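Local coordinates for xyloglucan-specific endo-beta-1,4-glucanase BoGH9A (Bacteroides ovatus, PDB 6DHT), which hydrolyses beta-1,4-glucosidic linkages within the backbone of xyloglucan, releasing xyloglucan oligosaccharides, at residues Asp109-Ser114 with Ala555-Leu560; Ala136-Asn141 with Gly170-Tyr175; Asp195-Gln200 with Leu560-Asp565; Phe244-Gly247 with Asp253-Gln256; Gly418-Pro423 with Ala467-Asp472. All coordinates share one frame; numbering follows the deposited sequence. Where two conformers were deposited one is given.

Interaction 1: residues Asp109-Ser114 with Ala555-Leu560; sequences DAALKS and AALVAL. With EDO (1,2-ethanediol), chain G.
Ala111 puts its methyl between Leu557 and Val558, and nearly all of the contact is apolar. Its CB lies 3.5 Å from CD2 of Leu557 and 3.7 Å from CG2 of Val558, so two neighbouring side chains of one helix straddle one methyl of the other. In Val558 the CG1 branch stands anti to the backbone N (chi1 165°). Val558 CG2 is thereby presented to helix 105-117, where it touches backbone as well as side chain: 3.5 Å to Ala111 C, and 4.2 Å to Leu112 CB. The small alanine probably allows the CA atoms of Ala111 and Val558 to come within 5.4 Å. The axes of segments 109-114 and 555-560 approach to 8.5 Å and run roughly antiparallel, at 148°. These are the first and last helices of the chain, brought face to face in the (alpha/alpha)6 barrel of the glycoside hydrolase family 9 domain.

Hydrogen bonds lie beside this apolar seam. Asn554 ND2 donates to Ala111 O, and Ser114 OG, in one of its two conformers, does so too from one turn on (2.7 Å). On the far side of helix 105-117, Lys113 bends at chi2 and chi4, and its NZ reaches the carbonyls of Tyr128, Ile202 and Asn203. An additional partner of Lys113 NZ is O1 of a 1,2-ethanediol at 3.1 Å, probably from the crystallisation liquor. A methionine in place of Lys113 would probably leave these three carbonyls without their shared donor and free the loop around Asn203 to shift.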
# COMPACT_ATOMS: atom_id res chain seq x y z
N ASP A 109 6.16 -1.87 -10.82
CA ASP A 109 7.52 -2.32 -10.53
C ASP A 109 8.21 -1.35 -9.59
O ASP A 109 8.85 -1.77 -8.62
CB ASP A 109 8.34 -2.46 -11.82
CG ASP A 109 7.90 -3.64 -12.70
OD1 ASP A 109 6.94 -4.35 -12.36
OD2 ASP A 109 8.54 -3.82 -13.76
N ALA A 110 8.09 -0.06 -9.87
CA ALA A 110 8.71 0.94 -8.99
C ALA A 110 8.15 0.92 -7.55
O ALA A 110 8.88 1.07 -6.58
CB ALA A 110 8.57 2.33 -9.58
N ALA A 111 6.84 0.76 -7.46
CA ALA A 111 6.17 0.69 -6.17
C ALA A 111 6.70 -0.48 -5.33
O ALA A 111 6.90 -0.36 -4.12
CB ALA A 111 4.68 0.59 -6.36
N LEU A 112 6.93 -1.63 -5.98
CA LEU A 112 7.50 -2.76 -5.28
C LEU A 112 8.98 -2.54 -4.96
O LEU A 112 9.43 -2.89 -3.86
CB LEU A 112 7.31 -4.01 -6.14
CG LEU A 112 7.83 -5.31 -5.54
CD1 LEU A 112 7.23 -5.62 -4.18
CD2 LEU A 112 7.53 -6.45 -6.50
N LYS A 113 9.71 -1.95 -5.89
CA LYS A 113 11.13 -1.71 -5.71
C LYS A 113 11.39 -0.71 -4.58
O LYS A 113 12.48 -0.69 -4.00
CB LYS A 113 11.73 -1.24 -7.03
CG LYS A 113 13.22 -1.06 -7.10
CD LYS A 113 14.01 -2.31 -6.77
CE LYS A 113 15.51 -2.08 -7.07
NZ LYS A 113 15.83 -1.94 -8.51
N SER A 114 10.40 0.13 -4.25
CA SER A 114 10.56 1.06 -3.13
C SER A 114 10.91 0.33 -1.84
O SER A 114 11.66 0.87 -1.00
CB SER A 114 9.28 1.87 -2.93
OG SER A 114 8.23 1.10 -2.33
N ALA A 555 2.18 -0.30 -0.08
CA ALA A 555 1.55 -1.61 -0.22
C ALA A 555 0.27 -1.45 -1.01
O ALA A 555 -0.04 -2.26 -1.87
CB ALA A 555 1.27 -2.22 1.13
N ALA A 556 -0.48 -0.39 -0.71
CA ALA A 556 -1.71 -0.08 -1.44
C ALA A 556 -1.42 0.19 -2.90
O ALA A 556 -2.14 -0.26 -3.79
CB ALA A 556 -2.41 1.11 -0.81
N LEU A 557 -0.39 0.98 -3.16
CA LEU A 557 0.00 1.25 -4.55
C LEU A 557 0.42 -0.00 -5.29
O LEU A 557 0.01 -0.21 -6.42
CB LEU A 557 1.14 2.27 -4.55
CG LEU A 557 1.69 2.68 -5.91
CD1 LEU A 557 0.59 3.34 -6.77
CD2 LEU A 557 2.89 3.59 -5.76
N VAL A 558 1.24 -0.85 -4.67
CA VAL A 558 1.59 -2.13 -5.31
C VAL A 558 0.34 -2.95 -5.59
O VAL A 558 0.19 -3.52 -6.68
CB VAL A 558 2.52 -2.94 -4.38
CG1 VAL A 558 2.61 -4.40 -4.84
CG2 VAL A 558 3.91 -2.35 -4.30
N ALA A 559 -0.56 -2.99 -4.62
CA ALA A 559 -1.81 -3.75 -4.78
C ALA A 559 -2.62 -3.27 -5.98
O ALA A 559 -3.01 -4.10 -6.82
CB ALA A 559 -2.66 -3.69 -3.52
N LEU A 560 -2.87 -1.98 -6.08
CA LEU A 560 -3.75 -1.48 -7.15
C LEU A 560 -3.02 -1.44 -8.48
O LEU A 560 -3.56 -1.88 -9.50
CB LEU A 560 -4.37 -0.11 -6.83
CG LEU A 560 -5.50 0.24 -7.81
CD1 LEU A 560 -6.63 -0.82 -7.87
CD2 LEU A 560 -6.05 1.60 -7.46
C1 EDO G . 13.41 -1.32 -11.54
O1 EDO G . 14.38 -0.53 -10.84
C2 EDO G . 12.06 -1.23 -10.83
O2 EDO G . 11.56 0.12 -10.84

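Interaction 2: residues Ala136-Asn141 with Gly170-Tyr175; sequences AGHPDN and GDYNKY
Asp140 and Lys174 reach toward each other from opposite directions and form a buried salt bridge, NZ to OD2 at 2.8 Å. The ammonium meets OD2 on the anti lone pair, away from OD1, and OD1 in turn pairs with Arg258. A bend at chi3 (-57°) in the lysine chain carries its tip to the carboxylate, with CE also passing close to OD2. Further hydrogen bonds hold the same nitrogen: the carbonyls of Ser162 and Lys164 accept from it. A water 3.1 Å from Lys174 NZ makes a weak bond to it; the same water is bound to His138 O. Trp224 adds a cation-pi contact. A leucine at Lys174 would probably leave Asp140 OD2 and the two carbonyls without their common donor, with a negative charge only partly balanced by Arg258.

The aromatic contact pairs His138 with Tyr172. The rings meet obliquely, with planes at 39° and centroids 5.2 Å apart, and CE1 of His138 comes to 3.8 Å from Tyr172 CG. Polar ends point elsewhere, His138 ND1 bonding to Tyr167 and Tyr172 OH to the carbonyl of Val249.

Within 170-175 the hydrogen bonds converge on Asp171, the predicted nucleophile. Asp171 OD2 accepts from Asn173 ND2 (2.9 Å), on the anti lone pair, and from Tyr175 OH (2.7 Å), on the syn side but 30° out of the carboxylate plane. The chemistry is consistent with a firmly held surround: Lys174 is tied to the 136-141 loop by a buried charge pair and Tyr172 by ring packing, while two donors probably set the rotation of the Asp171 carboxylate.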
# COMPACT_ATOMS: atom_id res chain seq x y z
N ALA A 136 25.33 -0.12 4.12
CA ALA A 136 24.42 -0.71 5.08
C ALA A 136 24.19 0.24 6.27
O ALA A 136 25.09 0.98 6.70
CB ALA A 136 24.97 -2.04 5.55
N GLY A 137 22.97 0.22 6.80
CA GLY A 137 22.62 0.97 7.99
C GLY A 137 21.69 0.17 8.89
O GLY A 137 21.03 -0.76 8.45
N HIS A 138 21.63 0.54 10.16
CA HIS A 138 20.80 -0.13 11.16
C HIS A 138 20.91 -1.66 11.15
O HIS A 138 19.96 -2.39 10.85
CB HIS A 138 19.34 0.31 11.03
CG HIS A 138 19.13 1.76 11.35
ND1 HIS A 138 19.18 2.74 10.39
CD2 HIS A 138 18.92 2.39 12.53
CE1 HIS A 138 18.99 3.92 10.96
NE2 HIS A 138 18.82 3.73 12.25
N PRO A 139 22.10 -2.18 11.50
CA PRO A 139 22.27 -3.63 11.58
C PRO A 139 21.29 -4.29 12.56
O PRO A 139 20.88 -5.42 12.33
CB PRO A 139 23.72 -3.78 12.05
CG PRO A 139 24.06 -2.47 12.65
CD PRO A 139 23.33 -1.46 11.85
N ASP A 140 20.92 -3.57 13.61
CA ASP A 140 19.95 -4.05 14.59
C ASP A 140 20.34 -5.43 15.14
O ASP A 140 19.48 -6.27 15.42
CB ASP A 140 18.54 -4.03 13.99
CG ASP A 140 17.97 -2.62 13.85
OD1 ASP A 140 18.53 -1.68 14.46
OD2 ASP A 140 16.96 -2.41 13.13
N ASN A 141 21.65 -5.63 15.30
CA ASN A 141 22.19 -6.85 15.92
C ASN A 141 22.46 -6.65 17.40
O ASN A 141 22.76 -7.62 18.11
CB ASN A 141 23.48 -7.27 15.21
CG ASN A 141 24.45 -6.12 15.01
OD1 ASN A 141 24.29 -5.03 15.58
ND2 ASN A 141 25.47 -6.35 14.19
N GLY A 170 8.94 7.55 6.62
CA GLY A 170 9.91 8.63 6.65
C GLY A 170 10.87 8.53 7.81
O GLY A 170 11.87 9.29 7.83
N ASP A 171 10.58 7.67 8.78
CA ASP A 171 11.43 7.36 9.94
C ASP A 171 12.13 6.00 9.77
O ASP A 171 11.84 5.25 8.81
CB ASP A 171 10.63 7.37 11.24
CG ASP A 171 9.61 6.27 11.33
OD1 ASP A 171 8.73 6.23 10.43
OD2 ASP A 171 9.69 5.50 12.32
N TYR A 172 12.99 5.65 10.72
CA TYR A 172 13.88 4.50 10.59
C TYR A 172 13.54 3.34 11.54
O TYR A 172 14.33 2.43 11.70
CB TYR A 172 15.32 4.96 10.84
CG TYR A 172 15.94 5.88 9.82
CD1 TYR A 172 15.84 5.64 8.44
CD2 TYR A 172 16.67 7.01 10.22
CE1 TYR A 172 16.46 6.47 7.52
CE2 TYR A 172 17.27 7.83 9.32
CZ TYR A 172 17.17 7.60 7.95
OH TYR A 172 17.75 8.39 7.00
N ASN A 173 12.36 3.37 12.13
CA ASN A 173 11.92 2.32 13.03
C ASN A 173 11.15 1.21 12.30
O ASN A 173 10.78 1.40 11.14
CB ASN A 173 11.11 2.97 14.14
CG ASN A 173 11.91 4.07 14.82
OD1 ASN A 173 12.90 3.77 15.49
ND2 ASN A 173 11.55 5.32 14.58
N LYS A 174 10.96 0.07 12.94
CA LYS A 174 10.38 -1.11 12.29
C LYS A 174 9.22 -1.58 13.14
O LYS A 174 9.40 -1.84 14.33
CB LYS A 174 11.42 -2.21 12.14
CG LYS A 174 12.69 -1.73 11.46
CD LYS A 174 13.68 -2.81 11.14
CE LYS A 174 14.10 -3.58 12.37
NZ LYS A 174 15.30 -4.40 12.12
N TYR A 175 8.03 -1.71 12.57
CA TYR A 175 6.81 -1.93 13.33
C TYR A 175 6.09 -3.19 12.84
O TYR A 175 5.83 -3.33 11.64
CB TYR A 175 5.87 -0.76 13.14
CG TYR A 175 6.44 0.63 13.43
CD1 TYR A 175 7.27 1.27 12.51
CD2 TYR A 175 6.11 1.34 14.60
CE1 TYR A 175 7.78 2.55 12.73
CE2 TYR A 175 6.62 2.61 14.83
CZ TYR A 175 7.45 3.22 13.90
OH TYR A 175 7.94 4.51 14.13
O HOH W 1 18.05 -4.40 10.65

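Interaction 3: residues Asp195-Gln200 with Leu560-Asp565; sequences DYFSRQ and LASSLD. With EDO (1,2-ethanediol), chain H.
Tyr196 and Asp565 cross at about a right angle, with ring and carboxylate planes 81° apart. The phenol hydroxyl donates to Asp565 OD2 at 2.7 Å, meeting its anti lone pair, and that oxygen sits in the plane of the ring at its edge. Tyr196 extends CG anti to the backbone N (chi1 -177°), which sends the ring away from helix 194-199 and across toward helix 551-567. There one ring face receives the carbonyl oxygen of Ser562, 3.9 Å above the plane and offset toward the rim. The carboxylate is shared: OD1 of Asp565 bonds to Tyr26 OH.

Tyr26 belongs to the Ig-like N-terminal domain and helix 551-567 is the last helix of the catalytic (alpha/alpha)6 barrel, so each oxygen of the Asp565 carboxylate takes a tyrosine hydroxyl partner where the domains meet. The axes of segments 195-199 and 560-565 stay 11.1 Å apart and cross at 108°, a wide gap that aromatic side chains fill.

Phe197 lies against its neighbour, with CD2 of Tyr196 over the centre of one ring face. Its CZ, the atom farthest out along the ring, touches Ser562 CB at 3.5 Å. The hydroxyl of Ser562 bonds back to Val558 O, and a water bridges it to Gln200, lying 2.9 Å from both Ser562 OG and Gln200 NE2. That water and Gln200 OE1 both lie at the edge of the Phe197 ring, in its plane. Gln200 NE2 also donates to Asp109 OD1, linking the end of helix 194-199 to helix 105-117.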
# COMPACT_ATOMS: atom_id res chain seq x y z
N ASP A 195 0.97 -15.75 -12.25
CA ASP A 195 1.77 -15.67 -13.47
C ASP A 195 2.40 -14.29 -13.60
O ASP A 195 3.57 -14.16 -13.95
CB ASP A 195 0.94 -15.98 -14.73
CG ASP A 195 0.65 -17.45 -14.91
OD1 ASP A 195 1.25 -18.30 -14.21
OD2 ASP A 195 -0.21 -17.73 -15.78
N TYR A 196 1.62 -13.25 -13.32
CA TYR A 196 2.11 -11.87 -13.41
C TYR A 196 3.35 -11.68 -12.54
O TYR A 196 4.38 -11.18 -12.98
CB TYR A 196 1.02 -10.89 -12.98
CG TYR A 196 1.39 -9.42 -13.11
CD1 TYR A 196 1.21 -8.75 -14.30
CD2 TYR A 196 1.95 -8.72 -12.05
CE1 TYR A 196 1.55 -7.40 -14.45
CE2 TYR A 196 2.29 -7.37 -12.18
CZ TYR A 196 2.12 -6.73 -13.37
OH TYR A 196 2.46 -5.39 -13.45
N PHE A 197 3.24 -12.10 -11.29
CA PHE A 197 4.34 -11.93 -10.38
C PHE A 197 5.51 -12.87 -10.63
O PHE A 197 6.65 -12.54 -10.31
CB PHE A 197 3.85 -11.98 -8.95
CG PHE A 197 3.03 -10.78 -8.58
CD1 PHE A 197 3.64 -9.53 -8.46
CD2 PHE A 197 1.69 -10.87 -8.35
CE1 PHE A 197 2.88 -8.40 -8.15
CE2 PHE A 197 0.93 -9.74 -8.04
CZ PHE A 197 1.54 -8.52 -7.93
N SER A 198 5.25 -14.02 -11.24
CA SER A 198 6.33 -14.93 -11.59
C SER A 198 7.22 -14.34 -12.66
O SER A 198 8.43 -14.49 -12.62
CB SER A 198 5.76 -16.28 -12.05
OG SER A 198 6.82 -17.16 -12.39
N ARG A 199 6.61 -13.62 -13.60
CA ARG A 199 7.32 -13.00 -14.71
C ARG A 199 7.95 -11.65 -14.38
O ARG A 199 8.87 -11.21 -15.06
CB ARG A 199 6.38 -12.81 -15.89
CG ARG A 199 5.84 -14.12 -16.46
CD ARG A 199 5.00 -13.84 -17.68
NE ARG A 199 4.45 -15.07 -18.24
CZ ARG A 199 5.07 -15.83 -19.15
NH1 ARG A 199 6.27 -15.49 -19.61
NH2 ARG A 199 4.49 -16.94 -19.59
N GLN A 200 7.46 -10.99 -13.34
CA GLN A 200 7.95 -9.66 -12.99
C GLN A 200 9.38 -9.71 -12.51
O GLN A 200 9.69 -10.47 -11.62
CB GLN A 200 7.05 -9.11 -11.88
CG GLN A 200 7.38 -7.69 -11.41
CD GLN A 200 6.60 -7.31 -10.18
OE1 GLN A 200 6.44 -8.08 -9.24
NE2 GLN A 200 6.14 -6.06 -10.15
N LEU A 560 -2.87 -1.98 -6.08
CA LEU A 560 -3.75 -1.48 -7.15
C LEU A 560 -3.02 -1.44 -8.48
O LEU A 560 -3.56 -1.88 -9.50
CB LEU A 560 -4.37 -0.11 -6.83
CG LEU A 560 -5.50 0.24 -7.81
CD1 LEU A 560 -6.63 -0.82 -7.87
CD2 LEU A 560 -6.05 1.60 -7.46
N ALA A 561 -1.80 -0.92 -8.52
CA ALA A 561 -1.10 -0.82 -9.80
C ALA A 561 -0.86 -2.20 -10.43
O ALA A 561 -0.98 -2.35 -11.65
CB ALA A 561 0.19 -0.10 -9.64
N SER A 562 -0.46 -3.18 -9.61
CA SER A 562 -0.15 -4.50 -10.14
C SER A 562 -1.40 -5.15 -10.66
O SER A 562 -1.38 -5.74 -11.74
CB SER A 562 0.43 -5.39 -9.07
OG SER A 562 1.61 -4.82 -8.51
N SER A 563 -2.49 -5.10 -9.90
CA SER A 563 -3.73 -5.73 -10.34
C SER A 563 -4.33 -5.05 -11.58
O SER A 563 -4.79 -5.74 -12.48
CB SER A 563 -4.75 -5.83 -9.21
OG SER A 563 -5.18 -4.57 -8.74
N LEU A 564 -4.29 -3.73 -11.65
CA LEU A 564 -4.80 -3.03 -12.83
C LEU A 564 -3.96 -3.35 -14.06
O LEU A 564 -4.50 -3.49 -15.18
CB LEU A 564 -4.86 -1.52 -12.60
CG LEU A 564 -5.90 -1.02 -11.61
CD1 LEU A 564 -5.85 0.48 -11.51
CD2 LEU A 564 -7.32 -1.51 -11.91
N ASP A 565 -2.65 -3.43 -13.91
CA ASP A 565 -1.78 -3.83 -15.02
C ASP A 565 -2.03 -5.29 -15.43
O ASP A 565 -2.20 -5.59 -16.62
CB ASP A 565 -0.31 -3.60 -14.68
CG ASP A 565 0.58 -3.73 -15.87
OD1 ASP A 565 0.29 -3.10 -16.94
OD2 ASP A 565 1.62 -4.39 -15.77
C1 EDO H . 11.08 -17.34 -11.62
O1 EDO H . 12.04 -16.89 -10.66
C2 EDO H . 9.79 -17.64 -10.87
O2 EDO H . 9.33 -16.42 -10.30
O HOH W 2 4.44 -4.83 -8.14

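Interaction 4: residues Phe244-Gly247 with Asp253-Gln256; sequences FFEG and DCKQ
Gln256 stretches across to Phe244 and Glu246, its chain extended beyond CG. Gln256 CB is 3.5 Å from Glu246 OE2 and Gln256 CG 3.7 Å from Glu246 OE1, so the aliphatic part runs beside the carboxylate. CD lies near Phe244 O. At the tip the amide grips the backbone of Phe244 from both ends: Gln256 OE1 accepts from Phe244 N at 3.1 Å (161°), in the carbonyl plane and on a lone pair, while Gln256 NE2 donates to Phe244 O at 2.9 Å, from above the plane of that carbonyl. The second bond of Gln256 NE2 goes to Glu246 OE1 at 3.1 Å, reaching it from above the carboxylate plane. These bonds fix which way the amide is flipped. Glu246 bends at chi2 (-79°) and also takes a weak bond from Gln256 N, while water joins its OE1 to Lys255 N; Cys254 CB packs on Glu246 OE2 at 3.4 Å.

The two segments belong to the long loop joining the neighbouring antiparallel strands 239-241 and 259-260. It is a surface loop cross-braced by side-chain-to-backbone hydrogen bonds, at the edge of the active site, where Phe245 lies against the predicted nucleophile Asp171.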
# COMPACT_ATOMS: atom_id res chain seq x y z
N PHE A 244 13.41 8.28 20.59
CA PHE A 244 12.93 9.43 19.84
C PHE A 244 13.17 9.22 18.34
O PHE A 244 14.10 8.54 17.94
CB PHE A 244 13.67 10.72 20.24
CG PHE A 244 13.38 11.20 21.63
CD1 PHE A 244 12.22 11.90 21.92
CD2 PHE A 244 14.30 10.98 22.65
CE1 PHE A 244 11.96 12.35 23.20
CE2 PHE A 244 14.04 11.43 23.94
CZ PHE A 244 12.87 12.11 24.21
N PHE A 245 12.37 9.88 17.53
CA PHE A 245 12.69 9.98 16.11
C PHE A 245 14.03 10.66 15.96
O PHE A 245 14.31 11.64 16.66
CB PHE A 245 11.63 10.79 15.36
CG PHE A 245 10.32 10.10 15.23
CD1 PHE A 245 10.22 8.86 14.60
CD2 PHE A 245 9.16 10.73 15.65
CE1 PHE A 245 8.98 8.24 14.45
CE2 PHE A 245 7.92 10.13 15.50
CZ PHE A 245 7.83 8.88 14.87
N GLU A 246 14.86 10.13 15.07
CA GLU A 246 16.10 10.76 14.67
C GLU A 246 15.87 12.03 13.87
O GLU A 246 14.78 12.28 13.34
CB GLU A 246 16.92 9.77 13.82
CG GLU A 246 17.26 8.47 14.50
CD GLU A 246 18.42 8.54 15.49
OE1 GLU A 246 18.75 9.64 15.99
OE2 GLU A 246 19.02 7.47 15.78
N GLY A 247 16.90 12.86 13.76
CA GLY A 247 16.85 13.97 12.85
C GLY A 247 16.93 13.47 11.42
O GLY A 247 16.93 12.24 11.17
N ASP A 253 24.72 7.61 10.24
CA ASP A 253 24.96 8.65 11.25
C ASP A 253 24.00 8.58 12.45
O ASP A 253 24.06 9.42 13.37
CB ASP A 253 24.93 10.01 10.58
CG ASP A 253 26.00 10.14 9.50
OD1 ASP A 253 27.09 9.56 9.68
OD2 ASP A 253 25.76 10.79 8.47
N CYS A 254 23.12 7.59 12.46
CA CYS A 254 22.18 7.42 13.56
C CYS A 254 22.88 6.78 14.75
O CYS A 254 23.64 5.83 14.59
CB CYS A 254 20.99 6.55 13.13
SG CYS A 254 19.89 7.39 11.98
N LYS A 255 22.63 7.30 15.95
CA LYS A 255 23.39 6.85 17.11
C LYS A 255 22.53 6.45 18.30
O LYS A 255 23.05 5.89 19.26
CB LYS A 255 24.39 7.94 17.50
CG LYS A 255 25.47 8.12 16.45
CD LYS A 255 26.39 9.30 16.70
CE LYS A 255 27.22 9.60 15.45
NZ LYS A 255 27.68 8.35 14.75
N GLN A 256 21.23 6.72 18.26
CA GLN A 256 20.36 6.31 19.36
C GLN A 256 20.32 4.80 19.56
O GLN A 256 20.46 4.03 18.61
CB GLN A 256 18.94 6.82 19.17
CG GLN A 256 18.73 8.27 19.47
CD GLN A 256 17.25 8.63 19.46
OE1 GLN A 256 16.50 8.27 20.37
NE2 GLN A 256 16.82 9.28 18.39
O HOH W 3 21.32 9.81 16.60

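Interaction 5: residues Gly418-Pro423 with Ala467-Asp472; sequences GAEQTP and AYRNMD
Arg469 reaches out from helix 461-474 to Glu420, and its guanidinium makes the closest contact. Arg469 NH2 donates to Glu420 OE2 at 2.9 Å (157°) in a salt bridge. The oxygen sits at the edge of the guanidinium, near its plane, and is met on its anti side, 22° out of the carboxylate plane. The two flat groups are turned 66° apart, so they share one bond rather than lying side by side in a paired fit. Glu420 CG adds close packing, 3.4 Å from Arg469 NH2 and 3.5 Å from Arg469 NH1. With the arginine chain extended from CG to NE, the remaining nitrogens serve other partners: NE pairs with Glu30 of the N-terminal domain and NH1 bonds to Asn466 OD1 of its own helix. Two carboxylates therefore balance this largely buried cation.

Looser is the approach of Ala419, whose CB stays 4.0 Å from Arg469 NH1. Glu420 itself lies on the solvent side, so its half of the bridge is probably weakened by water. Behind it the turn holds its own shape: Gln421 N bonds to Gly418 O, and Thr422 OG1 donates to Ala419 O at 2.8 Å.

This is a loop-to-helix salt bridge between the turn after helix 395-416 and helix 461-474 of the (alpha/alpha)6 barrel, placed where Glu30 of the Ig-like N-terminal domain also meets the barrel.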
# COMPACT_ATOMS: atom_id res chain seq x y z
N GLY A 418 -22.73 7.79 -8.85
CA GLY A 418 -22.53 9.17 -9.25
C GLY A 418 -21.12 9.50 -9.70
O GLY A 418 -20.81 10.65 -10.00
N ALA A 419 -20.25 8.49 -9.75
CA ALA A 419 -18.85 8.74 -10.09
C ALA A 419 -18.68 9.42 -11.45
O ALA A 419 -17.76 10.19 -11.63
CB ALA A 419 -18.05 7.43 -10.03
N GLU A 420 -19.57 9.15 -12.41
CA GLU A 420 -19.43 9.73 -13.75
C GLU A 420 -19.80 11.21 -13.83
O GLU A 420 -19.52 11.85 -14.85
CB GLU A 420 -20.26 8.94 -14.75
CG GLU A 420 -19.67 7.58 -15.00
CD GLU A 420 -20.36 6.81 -16.10
OE1 GLU A 420 -21.42 7.27 -16.58
OE2 GLU A 420 -19.84 5.73 -16.48
N GLN A 421 -20.43 11.72 -12.79
CA GLN A 421 -20.82 13.13 -12.74
C GLN A 421 -19.87 13.97 -11.88
O GLN A 421 -20.03 15.19 -11.77
CB GLN A 421 -22.24 13.29 -12.20
CG GLN A 421 -23.33 12.96 -13.19
CD GLN A 421 -23.43 11.50 -13.48
OE1 GLN A 421 -23.75 10.70 -12.59
NE2 GLN A 421 -23.14 11.12 -14.72
N THR A 422 -18.89 13.33 -11.25
CA THR A 422 -17.94 14.06 -10.43
C THR A 422 -17.03 14.97 -11.30
O THR A 422 -16.76 14.65 -12.46
CB THR A 422 -17.07 13.11 -9.56
OG1 THR A 422 -16.34 12.21 -10.40
CG2 THR A 422 -17.94 12.33 -8.58
N PRO A 423 -16.55 16.07 -10.72
CA PRO A 423 -15.62 16.94 -11.44
C PRO A 423 -14.40 16.23 -12.01
O PRO A 423 -14.03 16.47 -13.16
CB PRO A 423 -15.22 17.98 -10.40
CG PRO A 423 -16.39 18.06 -9.50
CD PRO A 423 -16.94 16.65 -9.43
N ALA A 467 -12.09 1.45 -10.68
CA ALA A 467 -10.78 1.27 -10.09
C ALA A 467 -9.73 2.02 -10.91
O ALA A 467 -8.87 2.69 -10.34
CB ALA A 467 -10.44 -0.19 -9.97
N TYR A 468 -9.81 1.93 -12.23
CA TYR A 468 -8.88 2.70 -13.08
C TYR A 468 -9.07 4.20 -12.91
O TYR A 468 -8.11 4.95 -12.95
CB TYR A 468 -9.01 2.32 -14.57
CG TYR A 468 -8.41 0.99 -14.96
CD1 TYR A 468 -7.04 0.84 -15.18
CD2 TYR A 468 -9.22 -0.10 -15.22
CE1 TYR A 468 -6.49 -0.38 -15.59
CE2 TYR A 468 -8.67 -1.33 -15.60
CZ TYR A 468 -7.32 -1.45 -15.80
OH TYR A 468 -6.82 -2.68 -16.20
N ARG A 469 -10.31 4.64 -12.67
CA ARG A 469 -10.55 6.08 -12.46
C ARG A 469 -9.80 6.59 -11.23
O ARG A 469 -9.22 7.68 -11.24
CB ARG A 469 -12.04 6.38 -12.33
CG ARG A 469 -12.82 6.19 -13.60
CD ARG A 469 -14.33 6.33 -13.40
NE ARG A 469 -15.07 6.14 -14.64
CZ ARG A 469 -16.37 5.88 -14.70
NH1 ARG A 469 -17.09 5.77 -13.59
NH2 ARG A 469 -16.96 5.73 -15.87
N ASN A 470 -9.81 5.82 -10.15
CA ASN A 470 -9.11 6.21 -8.94
C ASN A 470 -7.60 6.22 -9.16
O ASN A 470 -6.90 7.08 -8.61
CB ASN A 470 -9.45 5.29 -7.75
CG ASN A 470 -10.69 5.73 -7.02
OD1 ASN A 470 -11.44 6.56 -7.50
ND2 ASN A 470 -10.94 5.13 -5.86
N MET A 471 -7.09 5.27 -9.94
CA MET A 471 -5.68 5.32 -10.32
C MET A 471 -5.35 6.60 -11.13
O MET A 471 -4.32 7.23 -10.88
CB MET A 471 -5.23 4.04 -11.05
CG MET A 471 -3.76 4.04 -11.41
SD MET A 471 -2.65 4.18 -9.95
CE MET A 471 -2.74 2.49 -9.47
N ASP A 472 -6.20 6.95 -12.09
CA ASP A 472 -5.98 8.17 -12.86
C ASP A 472 -5.86 9.38 -11.92
O ASP A 472 -5.07 10.29 -12.18
CB ASP A 472 -7.15 8.41 -13.81
CG ASP A 472 -7.07 7.58 -15.08
OD1 ASP A 472 -6.27 6.63 -15.23
OD2 ASP A 472 -7.85 7.88 -16.01

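Interactions 1 and 3 share Leu560 on helix 551-567, and their centres are 10 Å apart. Interaction 5 reaches the same helix through segment 467-472: Leu564 O lies 2.7 Å from Tyr468 OH, probably hydrogen-bonded, and Leu560 and Leu564 pack on Met471. These three contacts adjoin one another round helix 551-567, away from the annotated sites. Interactions 2 and 4 make a separate pair, centres 10 Å apart, at the predicted catalytic residues: Asp171 OD2 touches Phe245 CE1 at 3.5 Å, and Tyr172 CD2 meets Cys254 SG at 3.7 Å. Interaction 5 lies across the chain's centre from this pair, about 38 Å from interaction 2 and 42 Å from interaction 4, centre to centre.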